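Local coordinates for acetaldehyde dehydrogenase (Acetylating) (Geobacillus thermoglucosidasius, PDB 5J78), which probably interconverts acetaldehyde and acetyl-CoA, using coenzyme A and NAD(H), at residues Ile33-Val36 and Arg37-Glu41; Ala45-Lys48 and Ile49-Met53; Lys374-Glu377 and Glu378-Leu382; Glu401-Lys404 and Val405-Tyr409. One frame throughout, in Å; residues are numbered along the deposited sequence. Where two conformers were deposited one is given.

Interaction 1. Residues Ile33-Val36 and Arg37-Glu41; sequences IQEV and RNYLE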
loop_
_atom_site.group_PDB
_atom_site.type_symbol
_atom_site.label_atom_id
_atom_site.label_comp_id
_atom_site.label_asym_id
_atom_site.label_seq_id
_atom_site.Cartn_x
_atom_site.Cartn_y
_atom_site.Cartn_z
ATOM N N ILE A 33 -10.445 10.500 13.830
ATOM C CA ILE A 33 -11.105 9.318 13.262
ATOM C C ILE A 33 -12.411 9.005 13.989
ATOM O O ILE A 33 -13.448 8.781 13.355
ATOM C CB ILE A 33 -10.185 8.065 13.293
ATOM C CG1 ILE A 33 -8.983 8.267 12.371
ATOM C CG2 ILE A 33 -10.943 6.804 12.818
ATOM C CD1 ILE A 33 -7.883 7.204 12.555
ATOM N N GLN A 34 -12.354 8.974 15.315
ATOM C CA GLN A 34 -13.538 8.746 16.121
ATOM C C GLN A 34 -14.642 9.739 15.765
ATOM O O GLN A 34 -15.807 9.364 15.605
ATOM C CB GLN A 34 -13.196 8.863 17.607
ATOM C CG GLN A 34 -14.312 8.427 18.512
ATOM C CD GLN A 34 -14.611 6.972 18.355
ATOM O OE1 GLN A 34 -13.899 6.123 18.885
ATOM N NE2 GLN A 34 -15.657 6.667 17.605
ATOM N N GLU A 35 -14.268 11.010 15.637
ATOM C CA GLU A 35 -15.245 12.044 15.302
ATOM C C GLU A 35 -15.943 11.733 13.964
ATOM O O GLU A 35 -17.173 11.742 13.893
ATOM C CB GLU A 35 -14.569 13.408 15.249
ATOM C CG GLU A 35 -15.519 14.580 14.967
ATOM C CD GLU A 35 -14.807 15.950 14.857
ATOM O OE1 GLU A 35 -13.761 16.063 14.191
ATOM O OE2 GLU A 35 -15.308 16.921 15.443
ATOM N N VAL A 36 -15.162 11.433 12.919
ATOM C CA VAL A 36 -15.729 11.004 11.624
ATOM C C VAL A 36 -16.718 9.850 11.771
ATOM O O VAL A 36 -17.832 9.882 11.210
ATOM C CB VAL A 36 -14.611 10.581 10.639
ATOM C CG1 VAL A 36 -15.173 9.961 9.374
ATOM C CG2 VAL A 36 -13.782 11.801 10.282
ATOM N N ARG A 37 -16.329 8.834 12.535
ATOM C CA ARG A 37 -17.209 7.676 12.753
ATOM C C ARG A 37 -18.504 8.100 13.436
ATOM O O ARG A 37 -19.574 7.718 13.007
ATOM C CB ARG A 37 -16.501 6.598 13.570
ATOM C CG ARG A 37 -15.279 6.013 12.838
ATOM C CD ARG A 37 -14.691 4.825 13.580
ATOM N NE ARG A 37 -13.528 4.237 12.912
ATOM C CZ ARG A 37 -12.774 3.280 13.448
ATOM N NH1 ARG A 37 -13.066 2.815 14.642
ATOM N NH2 ARG A 37 -11.728 2.787 12.798
ATOM N N ASN A 38 -18.411 8.930 14.469
ATOM C CA ASN A 38 -19.607 9.455 15.105
ATOM C C ASN A 38 -20.506 10.250 14.144
ATOM O O ASN A 38 -21.716 10.076 14.152
ATOM C CB ASN A 38 -19.231 10.338 16.288
ATOM C CG ASN A 38 -18.609 9.546 17.445
ATOM O OD1 ASN A 38 -18.821 8.358 17.588
ATOM N ND2 ASN A 38 -17.832 10.226 18.268
ATOM N N TYR A 39 -19.923 11.130 13.334
ATOM C CA TYR A 39 -20.712 11.896 12.366
ATOM C C TYR A 39 -21.420 11.001 11.359
ATOM O O TYR A 39 -22.579 11.237 11.017
ATOM C CB TYR A 39 -19.830 12.896 11.603
ATOM C CG TYR A 39 -19.306 14.044 12.426
ATOM C CD1 TYR A 39 -19.828 14.335 13.680
ATOM C CD2 TYR A 39 -18.281 14.845 11.938
ATOM C CE1 TYR A 39 -19.334 15.404 14.432
ATOM C CE2 TYR A 39 -17.785 15.904 12.670
ATOM C CZ TYR A 39 -18.314 16.182 13.921
ATOM O OH TYR A 39 -17.815 17.236 14.661
ATOM N N LEU A 40 -20.723 9.997 10.847
ATOM C CA LEU A 40 -21.338 9.157 9.829
ATOM C C LEU A 40 -22.492 8.335 10.417
ATOM O O LEU A 40 -23.515 8.142 9.767
ATOM C CB LEU A 40 -20.301 8.242 9.194
ATOM C CG LEU A 40 -19.324 8.914 8.245
ATOM C CD1 LEU A 40 -18.131 7.995 7.997
ATOM C CD2 LEU A 40 -20.007 9.275 6.939
ATOM N N GLU A 41 -22.357 7.868 11.650
ATOM C CA GLU A 41 -23.440 7.068 12.218
ATOM C C GLU A 41 -24.631 7.964 12.529
ATOM O O GLU A 41 -25.770 7.608 12.258
ATOM C CB GLU A 41 -22.975 6.304 13.448
ATOM C CG GLU A 41 -22.654 4.864 13.107
ATOM C CD GLU A 41 -21.574 4.295 13.970
ATOM O OE1 GLU A 41 -21.613 4.548 15.194
ATOM O OE2 GLU A 41 -20.684 3.610 13.418
#
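E35 lies against Y39 one turn further along the same helix, the tight part of the contact. CG of E35 sits over one face of the Y39 ring, 3.8 Å from the centroid, in a CH-pi contact. The carboxylate then reaches past the rim of the ring, where Y39 OH gives a weak hydrogen bond to E35 OE2 at 2.6 Å. The carboxylate and ring planes are 33° apart. With CG opposite the backbone N (chi1 -177°) and the chain extended beyond it, E35 carries CG over the CZ side of the ring and OE2 to the hydroxyl. The stronger polar partner of E35 is T198, at the same OE2. With an alanine in place of Y39, E35 would probably lose the ring it rests on and its hydroxyl partner, leaving the carboxylate freer to swing about T198. V36 CG1 meets L40 CD1 at 3.8 Å, and the two buried side chains point the same way. V36 packs on helix 202-210; L40 and Y39 touch V162 of strand 160-165.

The other side is looser between these two segments alone. I33 CG2 approaches the R37 guanidinium obliquely, 3.6 Å from NE, as the two side chains run side by side. The guanidinium is gripped by E207 and by D27 and D29 of the second subunit. N38 OD1 bonds to R26 of that subunit. The i to i+4 spacing, with R37 N bonding to I33 O at 3.0 Å, is that of a regular alpha-helix, here with one face in the fold and another at a subunit interface.

Interaction 2. Residues Ala45-Lys48 and Ile49-Met53; sequences AAQK and ILEKM. With GOL (glycerol), chain M.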
loop_
_atom_site.group_PDB
_atom_site.type_symbol
_atom_site.label_atom_id
_atom_site.label_comp_id
_atom_site.label_asym_id
_atom_site.label_seq_id
_atom_site.Cartn_x
_atom_site.Cartn_y
_atom_site.Cartn_z
ATOM N N ALA A 45 -28.540 7.834 10.646
ATOM C CA ALA A 45 -29.855 7.874 11.263
ATOM C C ALA A 45 -30.647 9.089 10.792
ATOM O O ALA A 45 -31.860 9.007 10.598
ATOM C CB ALA A 45 -29.736 7.870 12.807
ATOM N N ALA A 46 -29.964 10.215 10.600
ATOM C CA ALA A 46 -30.634 11.450 10.211
ATOM C C ALA A 46 -31.209 11.331 8.802
ATOM O O ALA A 46 -32.344 11.738 8.536
ATOM C CB ALA A 46 -29.680 12.611 10.287
ATOM N N GLN A 47 -30.413 10.776 7.895
ATOM C CA GLN A 47 -30.832 10.636 6.509
ATOM C C GLN A 47 -32.069 9.739 6.381
ATOM O O GLN A 47 -32.941 9.996 5.551
ATOM C CB GLN A 47 -29.689 10.079 5.650
ATOM C CG GLN A 47 -29.956 10.137 4.146
ATOM C CD GLN A 47 -30.829 8.990 3.642
ATOM O OE1 GLN A 47 -30.803 7.890 4.187
ATOM N NE2 GLN A 47 -31.604 9.251 2.590
ATOM N N LYS A 48 -32.133 8.686 7.187
ATOM C CA LYS A 48 -33.296 7.806 7.171
ATOM C C LYS A 48 -34.558 8.583 7.530
ATOM O O LYS A 48 -35.618 8.376 6.943
ATOM C CB LYS A 48 -33.103 6.631 8.133
ATOM C CG LYS A 48 -33.027 5.285 7.447
ATOM C CD LYS A 48 -31.646 4.689 7.526
ATOM C CE LYS A 48 -31.379 3.758 6.341
ATOM N NZ LYS A 48 -29.919 3.510 6.158
ATOM N N ILE A 49 -34.436 9.478 8.505
ATOM C CA ILE A 49 -35.554 10.314 8.893
ATOM C C ILE A 49 -35.855 11.289 7.772
ATOM O O ILE A 49 -37.008 11.514 7.416
ATOM C CB ILE A 49 -35.265 11.082 10.195
ATOM C CG1 ILE A 49 -35.066 10.093 11.344
ATOM C CG2 ILE A 49 -36.395 12.072 10.513
ATOM C CD1 ILE A 49 -34.546 10.722 12.625
ATOM N N LEU A 50 -34.817 11.885 7.202
ATOM C CA LEU A 50 -35.054 12.872 6.176
ATOM C C LEU A 50 -35.781 12.229 4.990
ATOM O O LEU A 50 -36.695 12.821 4.412
ATOM C CB LEU A 50 -33.745 13.513 5.710
ATOM C CG LEU A 50 -33.951 14.728 4.797
ATOM C CD1 LEU A 50 -34.489 15.926 5.581
ATOM C CD2 LEU A 50 -32.669 15.133 4.062
ATOM N N GLU A 51 -35.371 11.019 4.639
ATOM C CA GLU A 51 -35.852 10.365 3.428
ATOM C C GLU A 51 -37.359 10.096 3.475
ATOM O O GLU A 51 -37.999 9.937 2.434
ATOM C CB GLU A 51 -35.117 9.033 3.197
ATOM C CG GLU A 51 -35.543 8.375 1.867
ATOM C CD GLU A 51 -34.614 7.265 1.359
ATOM O OE1 GLU A 51 -33.460 7.139 1.832
ATOM O OE2 GLU A 51 -35.051 6.511 0.452
ATOM N N LYS A 52 -37.917 10.028 4.679
ATOM C CA LYS A 52 -39.357 9.799 4.842
ATOM C C LYS A 52 -40.225 11.037 4.605
ATOM O O LYS A 52 -41.443 10.919 4.487
ATOM C CB LYS A 52 -39.623 9.235 6.243
ATOM C CG LYS A 52 -39.014 7.837 6.425
ATOM C CD LYS A 52 -39.230 7.223 7.801
ATOM C CE LYS A 52 -38.669 5.792 7.816
ATOM N NZ LYS A 52 -38.668 5.192 9.177
ATOM N N MET A 53 -39.623 12.219 4.509
ATOM C CA MET A 53 -40.411 13.454 4.390
ATOM C C MET A 53 -41.003 13.710 3.002
ATOM O O MET A 53 -40.520 13.193 1.996
ATOM C CB MET A 53 -39.553 14.659 4.785
ATOM C CG MET A 53 -39.051 14.598 6.194
ATOM S SD MET A 53 -38.118 16.089 6.623
ATOM C CE MET A 53 -37.721 15.728 8.318
HETATM C C1 GOL M . -31.510 4.717 1.323
HETATM O O1 GOL M . -31.587 6.050 0.871
HETATM C C2 GOL M . -30.787 4.680 2.670
HETATM O O2 GOL M . -30.547 3.346 3.074
HETATM C C3 GOL M . -29.461 5.431 2.581
HETATM O O3 GOL M . -28.654 4.957 1.523
#
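I49 N makes a weak bond to A45 O at 3.4 Å. CG1 of I49 also rests on that same oxygen. A46 O accepts from L50 N at 2.8 Å, while the A46 methyl group faces the loop residues P190 and L193. Q47 carries the main side-chain contact. Its NE2 gives a hydrogen bond to E51 OE1 at 2.9 Å with a nearly straight N-H angle of 169°. The oxygen lies in the amide plane of Q47 and is met on its anti side, 30° out of the carboxylate plane. The bend of Q47 at chi2 (-81°) brings the amide across to E51. This i to i+4 bridge lies in the last turns of the alpha-helix 28-51. Q47 and E51 both touch P130 of strand 124-138, and Q47 NE2 also bonds to the backbone O of R158. A glycerol, probably from the crystallisation liquor, lies alongside, with its C3 3.2 Å from Q47 OE1. K48 comes last: NZ donates to glycerol O2 at 3.2 Å in one of two deposited conformers, so this bond is less certain. Glycerol O1 lies only 2.4 Å from E51 OE1, so the detail there is doubtful. K52 CG packs on K48 O at 3.5 Å.

Interaction 3. Residues Lys374-Glu377 and Glu378-Leu382; sequences KGME and EASEL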
loop_
_atom_site.group_PDB
_atom_site.type_symbol
_atom_site.label_atom_id
_atom_site.label_comp_id
_atom_site.label_asym_id
_atom_site.label_seq_id
_atom_site.Cartn_x
_atom_site.Cartn_y
_atom_site.Cartn_z
ATOM N N LYS A 374 -1.624 37.055 -33.730
ATOM C CA LYS A 374 -1.928 37.647 -35.035
ATOM C C LYS A 374 -3.401 37.468 -35.383
ATOM O O LYS A 374 -4.040 38.386 -35.915
ATOM C CB LYS A 374 -1.040 37.036 -36.112
ATOM C CG LYS A 374 0.316 37.721 -36.293
ATOM C CD LYS A 374 1.460 36.933 -35.647
ATOM C CE LYS A 374 1.646 35.555 -36.294
ATOM N NZ LYS A 374 3.029 35.007 -36.110
ATOM N N GLY A 375 -3.941 36.294 -35.066
ATOM C CA GLY A 375 -5.354 36.036 -35.260
ATOM C C GLY A 375 -5.873 34.880 -34.420
ATOM O O GLY A 375 -5.203 34.402 -33.500
ATOM N N MET A 376 -7.081 34.447 -34.762
ATOM C CA MET A 376 -7.780 33.344 -34.107
ATOM C C MET A 376 -7.024 32.030 -34.082
ATOM O O MET A 376 -7.044 31.317 -33.079
ATOM C CB MET A 376 -9.115 33.128 -34.808
ATOM C CG MET A 376 -9.681 31.725 -34.695
ATOM S SD MET A 376 -11.379 31.686 -35.295
ATOM C CE MET A 376 -11.220 32.166 -37.019
ATOM N N GLU A 377 -6.383 31.682 -35.190
ATOM C CA GLU A 377 -5.644 30.422 -35.244
ATOM C C GLU A 377 -4.484 30.417 -34.258
ATOM O O GLU A 377 -4.268 29.430 -33.565
ATOM C CB GLU A 377 -5.117 30.146 -36.652
ATOM C CG GLU A 377 -4.253 28.888 -36.737
ATOM C CD GLU A 377 -3.724 28.627 -38.135
ATOM O OE1 GLU A 377 -3.895 29.503 -39.015
ATOM O OE2 GLU A 377 -3.137 27.544 -38.352
ATOM N N GLU A 378 -3.726 31.508 -34.202
ATOM C CA GLU A 378 -2.624 31.594 -33.243
ATOM C C GLU A 378 -3.163 31.604 -31.810
ATOM O O GLU A 378 -2.555 31.026 -30.903
ATOM C CB GLU A 378 -1.764 32.844 -33.474
ATOM C CG GLU A 378 -0.638 32.976 -32.439
ATOM C CD GLU A 378 0.347 34.085 -32.746
ATOM O OE1 GLU A 378 1.513 33.962 -32.321
ATOM O OE2 GLU A 378 -0.042 35.076 -33.399
ATOM N N ALA A 379 -4.290 32.285 -31.617
ATOM C CA ALA A 379 -4.988 32.297 -30.333
ATOM C C ALA A 379 -5.361 30.864 -29.874
ATOM O O ALA A 379 -5.153 30.500 -28.719
ATOM C CB ALA A 379 -6.233 33.181 -30.429
ATOM N N SER A 380 -5.875 30.044 -30.783
ATOM C CA SER A 380 -6.237 28.667 -30.436
ATOM C C SER A 380 -5.047 27.814 -30.018
ATOM O O SER A 380 -5.125 27.047 -29.060
ATOM C CB SER A 380 -6.933 27.992 -31.608
ATOM O OG SER A 380 -8.194 28.586 -31.858
ATOM N N GLU A 381 -3.939 27.950 -30.734
ATOM C CA GLU A 381 -2.736 27.192 -30.413
ATOM C C GLU A 381 -2.172 27.576 -29.035
ATOM O O GLU A 381 -1.701 26.710 -28.295
ATOM C CB GLU A 381 -1.687 27.396 -31.513
ATOM C CG GLU A 381 -2.157 26.913 -32.901
ATOM C CD GLU A 381 -1.302 27.437 -34.055
ATOM O OE1 GLU A 381 -1.434 26.904 -35.180
ATOM O OE2 GLU A 381 -0.508 28.382 -33.845
ATOM N N LEU A 382 -2.225 28.864 -28.685
ATOM C CA LEU A 382 -1.774 29.315 -27.359
ATOM C C LEU A 382 -2.750 28.879 -26.253
ATOM O O LEU A 382 -2.337 28.409 -25.196
ATOM C CB LEU A 382 -1.618 30.841 -27.307
ATOM C CG LEU A 382 -0.306 31.455 -27.788
ATOM C CD1 LEU A 382 -0.450 32.949 -27.705
ATOM C CD2 LEU A 382 0.880 30.972 -26.966
#
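K374 and E378 supply the main side-chain hydrogen bond of this helix start. The backbone N of K374 donates to E378 OE2 at 2.6 Å, and meets that oxygen nearly along its C-O bond. E378 gets there because its CG points opposite the backbone N (chi1 178°) and the chain stays extended, so the carboxylate reaches back before the first turn. G375 holds the N-cap position. The bonded N-H belongs to the residue before it, so this is not the standard capping box. A second side-chain bond is made by S380. Its OG donates to M376 O at 3.2 Å, while S380 N donates to the same oxygen at 2.9 Å from the other face of the carbonyl plane. K413 is the stronger partner of that hydroxyl. The ordinary helix bonds begin with A379 N to G375 O.

Charge plays a lesser part. K374 NZ is 4.1 Å from E378 OE2, too far for a salt bridge. E377 OE2 and E381 OE1 lie 3.7 Å apart as like charges, but E381 has two conformers and this approach is doubtful.

Packing is light, with carbon-oxygen contacts. CD of K374 lies 3.3 Å from E378 OE2, and CB of A379 is also 3.3 Å from M376 O. Helix 376-388 follows strand 367-373 of the parallel sheet. A379 touches V373 of that strand, and M376 turns to helix 403-410.

The E378 carboxylate ties the backbone N before the N-cap to the first turn. The helix start would probably favour its negative charge.

Interaction 4. Residues Glu401-Lys404 and Val405-Tyr409; sequences EDEK and VIEAY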
loop_
_atom_site.group_PDB
_atom_site.type_symbol
_atom_site.label_atom_id
_atom_site.label_comp_id
_atom_site.label_asym_id
_atom_site.label_seq_id
_atom_site.Cartn_x
_atom_site.Cartn_y
_atom_site.Cartn_z
ATOM N N GLU A 401 -17.544 40.052 -31.320
ATOM C CA GLU A 401 -18.882 40.302 -31.862
ATOM C C GLU A 401 -19.087 39.590 -33.202
ATOM O O GLU A 401 -20.194 39.547 -33.739
ATOM C CB GLU A 401 -19.117 41.806 -32.005
ATOM C CG GLU A 401 -19.076 42.558 -30.669
ATOM C CD GLU A 401 -20.124 42.066 -29.674
ATOM O OE1 GLU A 401 -21.160 41.517 -30.112
ATOM O OE2 GLU A 401 -19.911 42.224 -28.451
ATOM N N ASP A 402 -18.012 39.018 -33.721
ATOM C CA ASP A 402 -18.051 38.259 -34.959
ATOM C C ASP A 402 -18.498 36.828 -34.650
ATOM O O ASP A 402 -17.708 36.025 -34.156
ATOM C CB ASP A 402 -16.668 38.283 -35.627
ATOM C CG ASP A 402 -16.675 37.698 -37.029
ATOM O OD1 ASP A 402 -17.494 36.800 -37.311
ATOM O OD2 ASP A 402 -15.837 38.127 -37.849
ATOM N N GLU A 403 -19.766 36.530 -34.931
ATOM C CA GLU A 403 -20.367 35.223 -34.644
ATOM C C GLU A 403 -19.641 34.034 -35.278
ATOM O O GLU A 403 -19.576 32.957 -34.683
ATOM C CB GLU A 403 -21.818 35.215 -35.107
ATOM C CG GLU A 403 -22.531 33.843 -35.008
ATOM C CD GLU A 403 -22.628 33.326 -33.580
ATOM O OE1 GLU A 403 -22.579 34.142 -32.633
ATOM O OE2 GLU A 403 -22.756 32.100 -33.404
ATOM N N LYS A 404 -19.096 34.214 -36.479
ATOM C CA LYS A 404 -18.466 33.103 -37.179
ATOM C C LYS A 404 -17.124 32.789 -36.554
ATOM O O LYS A 404 -16.721 31.629 -36.482
ATOM C CB LYS A 404 -18.315 33.406 -38.676
ATOM C CG LYS A 404 -19.656 33.434 -39.447
ATOM C CD LYS A 404 -20.465 32.115 -39.334
ATOM C CE LYS A 404 -21.900 32.258 -39.846
ATOM N NZ LYS A 404 -22.900 31.764 -38.850
ATOM N N VAL A 405 -16.441 33.825 -36.089
ATOM C CA VAL A 405 -15.210 33.644 -35.330
ATOM C C VAL A 405 -15.481 32.902 -34.010
ATOM O O VAL A 405 -14.742 31.978 -33.632
ATOM C CB VAL A 405 -14.549 34.991 -35.049
ATOM C CG1 VAL A 405 -13.283 34.803 -34.211
ATOM C CG2 VAL A 405 -14.233 35.689 -36.391
ATOM N N ILE A 406 -16.541 33.313 -33.324
ATOM C CA ILE A 406 -16.951 32.673 -32.083
ATOM C C ILE A 406 -17.180 31.180 -32.326
ATOM O O ILE A 406 -16.585 30.340 -31.662
ATOM C CB ILE A 406 -18.226 33.311 -31.521
ATOM C CG1 ILE A 406 -17.946 34.741 -31.050
ATOM C CG2 ILE A 406 -18.750 32.511 -30.348
ATOM C CD1 ILE A 406 -19.220 35.532 -30.722
ATOM N N GLU A 407 -18.032 30.871 -33.298
ATOM C CA GLU A 407 -18.308 29.488 -33.684
ATOM C C GLU A 407 -17.039 28.711 -34.019
ATOM O O GLU A 407 -16.856 27.579 -33.570
ATOM C CB GLU A 407 -19.270 29.469 -34.874
ATOM C CG GLU A 407 -20.731 29.664 -34.453
ATOM C CD GLU A 407 -21.667 29.979 -35.618
ATOM O OE1 GLU A 407 -21.230 29.889 -36.787
ATOM O OE2 GLU A 407 -22.844 30.317 -35.358
ATOM N N ALA A 408 -16.151 29.316 -34.792
ATOM C CA ALA A 408 -14.891 28.663 -35.174
ATOM C C ALA A 408 -13.895 28.482 -34.013
ATOM O O ALA A 408 -13.172 27.472 -33.935
ATOM C CB ALA A 408 -14.231 29.461 -36.292
ATOM N N TYR A 409 -13.845 29.460 -33.115
ATOM C CA TYR A 409 -12.867 29.438 -32.023
ATOM C C TYR A 409 -13.271 28.426 -30.942
ATOM O O TYR A 409 -12.427 27.715 -30.394
ATOM C CB TYR A 409 -12.720 30.835 -31.394
ATOM C CG TYR A 409 -11.688 30.889 -30.288
ATOM C CD1 TYR A 409 -10.342 30.780 -30.575
ATOM C CD2 TYR A 409 -12.059 31.035 -28.959
ATOM C CE1 TYR A 409 -9.388 30.815 -29.576
ATOM C CE2 TYR A 409 -11.098 31.091 -27.947
ATOM C CZ TYR A 409 -9.764 30.986 -28.268
ATOM O OH TYR A 409 -8.798 31.014 -27.282
#
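K404 and E407 form a salt bridge, NZ to OE1 at 3.2 Å. The lysine comes to the syn side of that oxygen, 23° out of the carboxylate plane, and the two side chains run side by side. The other oxygen, E407 OE2, lies 2.6 Å from E403 OE2. At that distance one of the two acids probably holds a proton. The two carboxylates are turned 79° from one another. E403 bends at chi2 (62°), which brings its carboxylate toward E407. Replacing E407 with an alanine would probably leave K404 without its salt-bridge mate and E403 without the acid it faces.

D402 is the N-cap of helix 403-410, the helix of the beta-alpha-beta unit between strands 395-399 and 415-420. Its OD1 accepts weakly from V405 N at 3.4 Å and from K404 N at 3.2 Å. D402 O takes I406 N at 3.1 Å to begin the backbone bonds.

Packing lies further out. V405 CG2 lies 3.2 Å from D402 CG, with the side chains crossing at about a right angle. CG1 of I406 sits on D402 O at 3.4 Å. E403 and E407 also touch W125 of the third subunit, and I406 touches F468 there. R118 of that subunit makes a long, weak ion pair with E407 OE2.

Two acids sharing a short contact next to one lysine would probably carry less negative charge than two free carboxylates. The pKa of one of the two acids is probably raised, and K404 would partly counter this.

In the fold
The four contacts are local, within helices or at their starts, and form two pairs. Interactions 1 and 2 follow each other on helix 28-51, with centres about 18 Å apart. That helix packs beside the mixed sheet holding strands 124-138 and 160-165, probably the cofactor-binding part, as in other aldehyde dehydrogenases. Interactions 3 and 4 come later, at the starts of helices 376-388 and 403-410. Their centres are about 13 Å apart and they touch, S380 OG to Y409 CD1 at 3.3 Å. Both helices flank the parallel sheet. The pairs lie across the chain's centre, about 50 to 54 Å apart between centres. Interactions 1 and 4 also meet neighbouring subunits, so both ends contribute to the tetramer.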